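Local coordinates for protein C-type lectin domain family 4, member a4 (Mus musculus, PDB 3VYK) that recognises bisecting N-acetylglucosamine on N-glycans through the calcium-dependent C-type lectin domain of a dendritic cell inhibitory receptor, at residues K90-Q95 against W112-C117; I63-A68 against R99-N104. One frame throughout, in Å; residues are numbered along the deposited sequence.

Contact 1: residues K90-Q95 against W112-C117; sequences KGEPNQ and WNDIPC. With CA (calcium ion), chain C; MAN (alpha-D-mannopyranose), chain B; NAG (2-acetamido-2-deoxy-beta-D-glucopyranose), chain D; NAG (2-acetamido-2-deoxy-beta-D-glucopyranose), chain E.
E92 and N94 on one segment and N113 and D114 on the other converge on a single calcium ion, which is bound by both segments and so ties them together. E92 OE1 and D114 OD1 approach the metal at 2.4 and 2.3 Å, N94 adds its amide oxygen, and N113 supplies a further side-chain ligand. D114 binds twice: its CG sits between backbone N and carbonyl carbon (chi1 62°), bringing OD1 to the calcium together with the main-chain O of the same residue. E98 and mannose O3 and O4 complete eight ligands. The peptide bond before P93 is cis, a feature of the Glu-Pro-Asn motif of mannose-type lectins that lets the side chains flanking the proline address one ion.

Hydrogen bonds lock the carboxylate of D114 to the loop backbone. Q95 N meets the syn lone pair of D114 OD2 at 3.1 Å and almost straight (170°), while N94 N reaches D114 OD1 at 3.0 Å from 28° outside the carboxylate plane. R71 forms a salt bridge with OD2, so the acid is held by metal, amides and guanidinium together.

Van der Waals contacts add to this: P93 CB lies 3.4 Å from the carboxylate carbon, D114 CG, and W73 touches both residues. Beyond the metal, I115 CG2 rests 3.7 Å from C6 of the chain D N-acetylglucosamine, and P116 CD meets C6 of the chain E sugar.

The mannose completes the site as well as being bound by it: O4 is a calcium ligand and lies 2.6 Å from E92 OE2. With acids and amides gathered round the calcium, the site suits a pair of vicinal hydroxyls, and sugar binding probably depends on the ion.

Contact 2: residues I63-A68 against R99-N104; sequences IGLLDA and RCVIIN. With NAG (2-acetamido-2-deoxy-beta-D-glucopyranose), chain D; SO4 (sulfate ion), chain F.
I63 meets V101 through both backbone and side chain. I63 N donates to V101 O at 3.0 Å, and I63 CD1 touches V101 CG1 while CG2 packs on I103 CG1 at 3.7 Å, the I63 and I103 side chains crossing at about a right angle. With chi1 at 68° CG1 lies between backbone N and carbonyl carbon, which turns CD1 to V101 and leaves CG2 for I103, a division that suits a beta-branched residue. At G64 the chain turns a corner, and one water bridges the interruption: it accepts from V101 N at 2.7 Å and can donate to I63 O and L65 O. L65 follows, setting CD2 against V101 CG2, with W73 and W112 packed on both and W75 on L65. L66 CD2 then lies 3.5 Å from C100 SG, the sulfur that is disulfide-bonded to C117. Direct pairing resumes at D67, whose N donates to R99 O at 2.9 Å in the carbonyl plane; its carboxylate turns elsewhere, to G69 N and in a salt bridge to R71.

R99 and C100 form a classic beta bulge facing I115. The R99 guanidinium grips a sulfate, probably from the crystallisation liquor, NH1 to O3 nearly straight. At the far end N104 ND2 donates to O7 and O3 of the chain D N-acetylglucosamine. Buried aliphatic groups and a water bridging the interrupted backbone pairing therefore join two core strands, one carrying the glycan-binding N104.

Overall arrangement
From the N terminus, the chain passes the two helices before entering strand 61-67. Contact 2 closes the first loop, bringing strand 100-106 back against 63-68 after the long excursion through strand 73-75 and the calcium-binding loop. Contact 1 begins inside that excursion, at 90-95, and closes when 112-117 arrives, beyond the second segment of contact 2. The two loops therefore cross, their segments alternating along the chain. Strands 100-106 and 109-115 are sheet neighbours; I115 N probably bonds to C100 O, and the C100-C117 disulfide fastens contact 1 to contact 2. The core sheet is thus connected directly to the calcium site, and both contacts touch the chain D sugar.

Contact 1: residues K90-Q95 against W112-C117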
loop_
_atom_site.group_PDB
_atom_site.type_symbol
_atom_site.label_atom_id
_atom_site.label_comp_id
_atom_site.label_asym_id
_atom_site.label_seq_id
_atom_site.Cartn_x
_atom_site.Cartn_y
_atom_site.Cartn_z
ATOM N N LYS A 90 -7.077 14.305 -3.036
ATOM C CA LYS A 90 -8.050 15.088 -3.780
ATOM C C LYS A 90 -7.870 14.839 -5.281
ATOM O O LYS A 90 -6.750 14.880 -5.806
ATOM C CB LYS A 90 -7.901 16.579 -3.436
ATOM C CG LYS A 90 -8.896 17.510 -4.104
ATOM C CD LYS A 90 -10.336 17.194 -3.745
ATOM C CE LYS A 90 -11.282 18.225 -4.349
ATOM N NZ LYS A 90 -10.986 18.530 -5.780
ATOM N N GLY A 91 -8.975 14.532 -5.940
ATOM C CA GLY A 91 -9.009 14.262 -7.377
ATOM C C GLY A 91 -8.712 12.821 -7.760
ATOM O O GLY A 91 -8.718 12.492 -8.951
ATOM N N GLU A 92 -8.443 11.969 -6.771
ATOM C CA GLU A 92 -8.153 10.551 -7.022
ATOM C C GLU A 92 -9.237 9.665 -6.421
ATOM O O GLU A 92 -9.911 10.072 -5.478
ATOM C CB GLU A 92 -6.805 10.155 -6.430
ATOM C CG GLU A 92 -5.639 11.033 -6.861
ATOM C CD GLU A 92 -5.296 10.943 -8.348
ATOM O OE1 GLU A 92 -5.651 9.960 -9.072
ATOM O OE2 GLU A 92 -4.582 11.885 -8.785
ATOM N N PRO A 93 -9.427 8.449 -6.966
ATOM C CA PRO A 93 -8.749 7.905 -8.143
ATOM C C PRO A 93 -9.346 8.513 -9.413
ATOM O O PRO A 93 -10.496 8.961 -9.398
ATOM C CB PRO A 93 -9.030 6.406 -8.029
ATOM C CG PRO A 93 -10.388 6.342 -7.402
ATOM C CD PRO A 93 -10.458 7.520 -6.452
ATOM N N ASN A 94 -8.566 8.566 -10.491
ATOM C CA ASN A 94 -9.008 9.336 -11.654
ATOM C C ASN A 94 -9.006 8.666 -13.020
ATOM O O ASN A 94 -9.611 9.207 -13.957
ATOM C CB ASN A 94 -8.243 10.668 -11.734
ATOM C CG ASN A 94 -6.768 10.489 -12.052
ATOM O OD1 ASN A 94 -6.178 9.412 -11.881
ATOM N ND2 ASN A 94 -6.153 11.570 -12.522
ATOM N N GLN A 95 -8.345 7.518 -13.159
ATOM C CA GLN A 95 -8.152 6.955 -14.499
ATOM C C GLN A 95 -8.337 5.446 -14.545
ATOM O O GLN A 95 -7.728 4.719 -13.757
ATOM C CB GLN A 95 -6.783 7.385 -15.039
ATOM C CG GLN A 95 -6.755 8.886 -15.327
ATOM C CD GLN A 95 -5.387 9.493 -15.585
ATOM O OE1 GLN A 95 -4.408 9.224 -14.884
ATOM N NE2 GLN A 95 -5.335 10.381 -16.572
ATOM N N TRP A 112 -3.651 8.362 -1.137
ATOM C CA TRP A 112 -3.659 7.298 -2.140
ATOM C C TRP A 112 -3.887 7.852 -3.518
ATOM O O TRP A 112 -4.690 8.773 -3.719
ATOM C CB TRP A 112 -4.779 6.311 -1.873
ATOM C CG TRP A 112 -4.754 5.590 -0.552
ATOM C CD1 TRP A 112 -3.751 5.556 0.418
ATOM C CD2 TRP A 112 -5.815 4.717 -0.052
ATOM N NE1 TRP A 112 -4.145 4.768 1.481
ATOM C CE2 TRP A 112 -5.362 4.220 1.248
ATOM C CE3 TRP A 112 -7.060 4.321 -0.535
ATOM C CZ2 TRP A 112 -6.154 3.367 2.025
ATOM C CZ3 TRP A 112 -7.838 3.466 0.253
ATOM C CH2 TRP A 112 -7.383 2.992 1.492
ATOM N N ASN A 113 -3.200 7.256 -4.495
ATOM C CA ASN A 113 -3.384 7.623 -5.906
ATOM C C ASN A 113 -3.413 6.354 -6.730
ATOM O O ASN A 113 -2.569 5.485 -6.548
ATOM C CB ASN A 113 -2.240 8.532 -6.367
ATOM C CG ASN A 113 -2.264 8.804 -7.864
ATOM O OD1 ASN A 113 -3.321 8.929 -8.486
ATOM N ND2 ASN A 113 -1.064 8.931 -8.441
ATOM N N ASP A 114 -4.398 6.244 -7.619
ATOM C CA ASP A 114 -4.358 5.169 -8.608
ATOM C C ASP A 114 -3.290 5.458 -9.657
ATOM O O ASP A 114 -3.157 6.605 -10.152
ATOM C CB ASP A 114 -5.733 4.890 -9.248
ATOM C CG ASP A 114 -6.304 6.075 -10.014
ATOM O OD1 ASP A 114 -5.979 7.246 -9.684
ATOM O OD2 ASP A 114 -7.123 5.805 -10.931
ATOM N N ILE A 115 -2.524 4.395 -9.938
ATOM C CA ILE A 115 -1.445 4.424 -10.937
ATOM C C ILE A 115 -1.409 3.124 -11.770
ATOM O O ILE A 115 -2.043 2.125 -11.422
ATOM C CB ILE A 115 -0.050 4.650 -10.290
ATOM C CG1 ILE A 115 0.423 3.438 -9.473
ATOM C CG2 ILE A 115 -0.032 5.936 -9.463
ATOM C CD1 ILE A 115 1.931 3.394 -9.344
ATOM N N PRO A 116 -0.646 3.129 -12.883
ATOM C CA PRO A 116 -0.508 1.887 -13.623
ATOM C C PRO A 116 0.285 0.859 -12.826
ATOM O O PRO A 116 1.313 1.183 -12.218
ATOM C CB PRO A 116 0.254 2.325 -14.884
ATOM C CG PRO A 116 -0.018 3.789 -14.998
ATOM C CD PRO A 116 0.045 4.234 -13.568
ATOM N N CYS A 117 -0.215 -0.371 -12.815
ATOM C CA CYS A 117 0.423 -1.477 -12.117
ATOM C C CYS A 117 1.853 -1.731 -12.590
ATOM O O CYS A 117 2.685 -2.181 -11.810
ATOM C CB CYS A 117 -0.430 -2.748 -12.247
ATOM S SG CYS A 117 -2.097 -2.549 -11.565
HETATM CA CA CA C . -4.348 8.640 -10.589
HETATM C C1 MAN B . 0.048 11.889 -12.582
HETATM C C2 MAN B . -0.224 10.467 -12.086
HETATM C C3 MAN B . -1.734 10.211 -11.986
HETATM C C4 MAN B . -2.378 11.288 -11.129
HETATM C C5 MAN B . -2.047 12.680 -11.707
HETATM C C6 MAN B . -2.628 13.813 -10.857
HETATM O O2 MAN B . 0.346 10.350 -10.796
HETATM O O3 MAN B . -2.125 8.975 -11.378
HETATM O O4 MAN B . -3.754 10.915 -11.070
HETATM O O5 MAN B . -0.635 12.842 -11.787
HETATM O O6 MAN B . -2.404 15.051 -11.524
HETATM C C1 NAG D . 1.714 9.951 -10.770
HETATM C C2 NAG D . 2.277 10.337 -9.393
HETATM C C3 NAG D . 3.715 9.853 -9.218
HETATM C C4 NAG D . 3.843 8.380 -9.612
HETATM C C5 NAG D . 3.206 8.107 -10.980
HETATM C C6 NAG D . 3.148 6.623 -11.314
HETATM C C7 NAG D . 1.141 12.331 -8.529
HETATM C C8 NAG D . 1.069 13.826 -8.547
HETATM N N2 NAG D . 2.108 11.775 -9.259
HETATM O O3 NAG D . 4.086 10.003 -7.860
HETATM O O4 NAG D . 5.195 7.997 -9.633
HETATM O O5 NAG D . 1.864 8.557 -10.976
HETATM O O6 NAG D . 4.339 6.163 -11.917
HETATM O O7 NAG D . 0.325 11.667 -7.875
HETATM C C1 NAG E . 2.548 10.595 -15.655
HETATM C C2 NAG E . 4.026 10.263 -15.479
HETATM C C3 NAG E . 4.296 8.826 -15.918
HETATM C C4 NAG E . 3.323 7.839 -15.266
HETATM C C5 NAG E . 1.891 8.349 -15.420
HETATM C C6 NAG E . 0.888 7.465 -14.682
HETATM C C7 NAG E . 5.479 12.226 -15.733
HETATM C C8 NAG E . 6.267 13.060 -16.706
HETATM N N2 NAG E . 4.843 11.180 -16.267
HETATM O O3 NAG E . 5.622 8.502 -15.569
HETATM O O4 NAG E . 3.464 6.577 -15.884
HETATM O O5 NAG E . 1.754 9.674 -14.925
HETATM O O6 NAG E . -0.423 7.775 -15.102
HETATM O O7 NAG E . 5.448 12.539 -14.541
#

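Contact 2: residues I63-A68 against R99-N104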
loop_
_atom_site.group_PDB
_atom_site.type_symbol
_atom_site.label_atom_id
_atom_site.label_comp_id
_atom_site.label_asym_id
_atom_site.label_seq_id
_atom_site.Cartn_x
_atom_site.Cartn_y
_atom_site.Cartn_z
ATOM N N ILE A 63 0.399 -0.412 -2.350
ATOM C CA ILE A 63 -0.380 -1.111 -1.324
ATOM C C ILE A 63 -1.180 -2.227 -1.975
ATOM O O ILE A 63 -1.188 -2.350 -3.204
ATOM C CB ILE A 63 -1.277 -0.137 -0.527
ATOM C CG1 ILE A 63 -2.394 0.442 -1.407
ATOM C CG2 ILE A 63 -0.415 0.950 0.099
ATOM C CD1 ILE A 63 -3.394 1.334 -0.677
ATOM N N GLY A 64 -1.852 -3.044 -1.174
ATOM C CA GLY A 64 -2.552 -4.216 -1.690
ATOM C C GLY A 64 -3.977 -3.975 -2.159
ATOM O O GLY A 64 -4.850 -4.801 -1.902
ATOM N N LEU A 65 -4.207 -2.853 -2.847
ATOM C CA LEU A 65 -5.545 -2.457 -3.285
ATOM C C LEU A 65 -5.583 -2.436 -4.803
ATOM O O LEU A 65 -4.716 -1.829 -5.432
ATOM C CB LEU A 65 -5.889 -1.064 -2.728
ATOM C CG LEU A 65 -7.340 -0.610 -2.883
ATOM C CD1 LEU A 65 -8.299 -1.530 -2.134
ATOM C CD2 LEU A 65 -7.507 0.837 -2.425
ATOM N N LEU A 66 -6.590 -3.087 -5.377
ATOM C CA LEU A 66 -6.703 -3.231 -6.835
ATOM C C LEU A 66 -8.093 -2.907 -7.347
ATOM O O LEU A 66 -9.072 -3.200 -6.688
ATOM C CB LEU A 66 -6.394 -4.669 -7.236
ATOM C CG LEU A 66 -5.011 -5.195 -6.872
ATOM C CD1 LEU A 66 -4.967 -6.693 -7.104
ATOM C CD2 LEU A 66 -3.939 -4.492 -7.682
ATOM N N ASP A 67 -8.173 -2.332 -8.540
ATOM C CA ASP A 67 -9.459 -2.099 -9.183
ATOM C C ASP A 67 -9.868 -3.363 -9.934
ATOM O O ASP A 67 -9.333 -3.643 -11.009
ATOM C CB ASP A 67 -9.360 -0.919 -10.152
ATOM C CG ASP A 67 -10.680 -0.590 -10.825
ATOM O OD1 ASP A 67 -11.675 -1.324 -10.638
ATOM O OD2 ASP A 67 -10.730 0.433 -11.531
ATOM N N ALA A 68 -10.827 -4.106 -9.375
ATOM C CA ALA A 68 -11.277 -5.366 -9.964
ATOM C C ALA A 68 -12.077 -5.173 -11.250
ATOM O O ALA A 68 -12.365 -6.142 -11.963
ATOM C CB ALA A 68 -12.098 -6.155 -8.954
ATOM N N ARG A 99 -4.921 0.787 -12.344
ATOM C CA ARG A 99 -5.688 -0.202 -11.591
ATOM C C ARG A 99 -5.068 -0.578 -10.251
ATOM O O ARG A 99 -5.670 -1.332 -9.488
ATOM C CB ARG A 99 -5.923 -1.454 -12.446
ATOM C CG ARG A 99 -6.752 -1.201 -13.707
ATOM C CD ARG A 99 -7.005 -2.496 -14.489
ATOM N NE ARG A 99 -5.779 -3.288 -14.586
ATOM C CZ ARG A 99 -4.815 -3.081 -15.478
ATOM N NH1 ARG A 99 -4.934 -2.124 -16.398
ATOM N NH2 ARG A 99 -3.732 -3.837 -15.447
ATOM N N CYS A 100 -3.867 -0.057 -9.989
ATOM C CA CYS A 100 -3.131 -0.277 -8.748
ATOM C C CYS A 100 -3.058 1.040 -7.987
ATOM O O CYS A 100 -3.442 2.086 -8.511
ATOM C CB CYS A 100 -1.737 -0.824 -9.043
ATOM S SG CYS A 100 -1.757 -2.559 -9.566
ATOM N N VAL A 101 -2.612 0.971 -6.738
ATOM C CA VAL A 101 -2.669 2.123 -5.834
ATOM C C VAL A 101 -1.356 2.290 -5.087
ATOM O O VAL A 101 -0.798 1.310 -4.553
ATOM C CB VAL A 101 -3.820 1.959 -4.813
ATOM C CG1 VAL A 101 -3.909 3.164 -3.868
ATOM C CG2 VAL A 101 -5.159 1.751 -5.505
ATOM N N ILE A 102 -0.874 3.536 -5.048
ATOM C CA ILE A 102 0.245 3.889 -4.189
ATOM C C ILE A 102 -0.151 4.900 -3.127
ATOM O O ILE A 102 -1.085 5.685 -3.307
ATOM C CB ILE A 102 1.468 4.468 -4.966
ATOM C CG1 ILE A 102 1.098 5.728 -5.767
ATOM C CG2 ILE A 102 2.117 3.380 -5.810
ATOM C CD1 ILE A 102 2.292 6.431 -6.401
ATOM N N ILE A 103 0.582 4.852 -2.022
ATOM C CA ILE A 103 0.662 5.967 -1.089
ATOM C C ILE A 103 1.774 6.879 -1.605
ATOM O O ILE A 103 2.902 6.436 -1.830
ATOM C CB ILE A 103 1.006 5.481 0.336
ATOM C CG1 ILE A 103 -0.104 4.579 0.874
ATOM C CG2 ILE A 103 1.238 6.664 1.274
ATOM C CD1 ILE A 103 0.206 3.960 2.223
ATOM N N ASN A 104 1.455 8.151 -1.785
ATOM C CA ASN A 104 2.485 9.159 -2.074
ATOM C C ASN A 104 2.189 10.482 -1.380
ATOM O O ASN A 104 1.098 10.692 -0.822
ATOM C CB ASN A 104 2.749 9.314 -3.597
ATOM C CG ASN A 104 1.570 9.901 -4.362
ATOM O OD1 ASN A 104 0.521 10.173 -3.808
ATOM N ND2 ASN A 104 1.744 10.091 -5.677
HETATM C C1 NAG D . 1.714 9.951 -10.770
HETATM C C2 NAG D . 2.277 10.337 -9.393
HETATM C C3 NAG D . 3.715 9.853 -9.218
HETATM C C4 NAG D . 3.843 8.380 -9.612
HETATM C C5 NAG D . 3.206 8.107 -10.980
HETATM C C6 NAG D . 3.148 6.623 -11.314
HETATM C C7 NAG D . 1.141 12.331 -8.529
HETATM C C8 NAG D . 1.069 13.826 -8.547
HETATM N N2 NAG D . 2.108 11.775 -9.259
HETATM O O3 NAG D . 4.086 10.003 -7.860
HETATM O O4 NAG D . 5.195 7.997 -9.633
HETATM O O5 NAG D . 1.864 8.557 -10.976
HETATM O O6 NAG D . 4.339 6.163 -11.917
HETATM O O7 NAG D . 0.325 11.667 -7.875
HETATM S S SO4 F . -2.156 -3.011 -18.791
HETATM O O1 SO4 F . -2.762 -4.149 -18.042
HETATM O O2 SO4 F . -2.185 -3.232 -20.264
HETATM O O3 SO4 F . -2.862 -1.755 -18.446
HETATM O O4 SO4 F . -0.739 -2.896 -18.367
HETATM O O HOH W 1 -2.105 -1.493 -5.767
#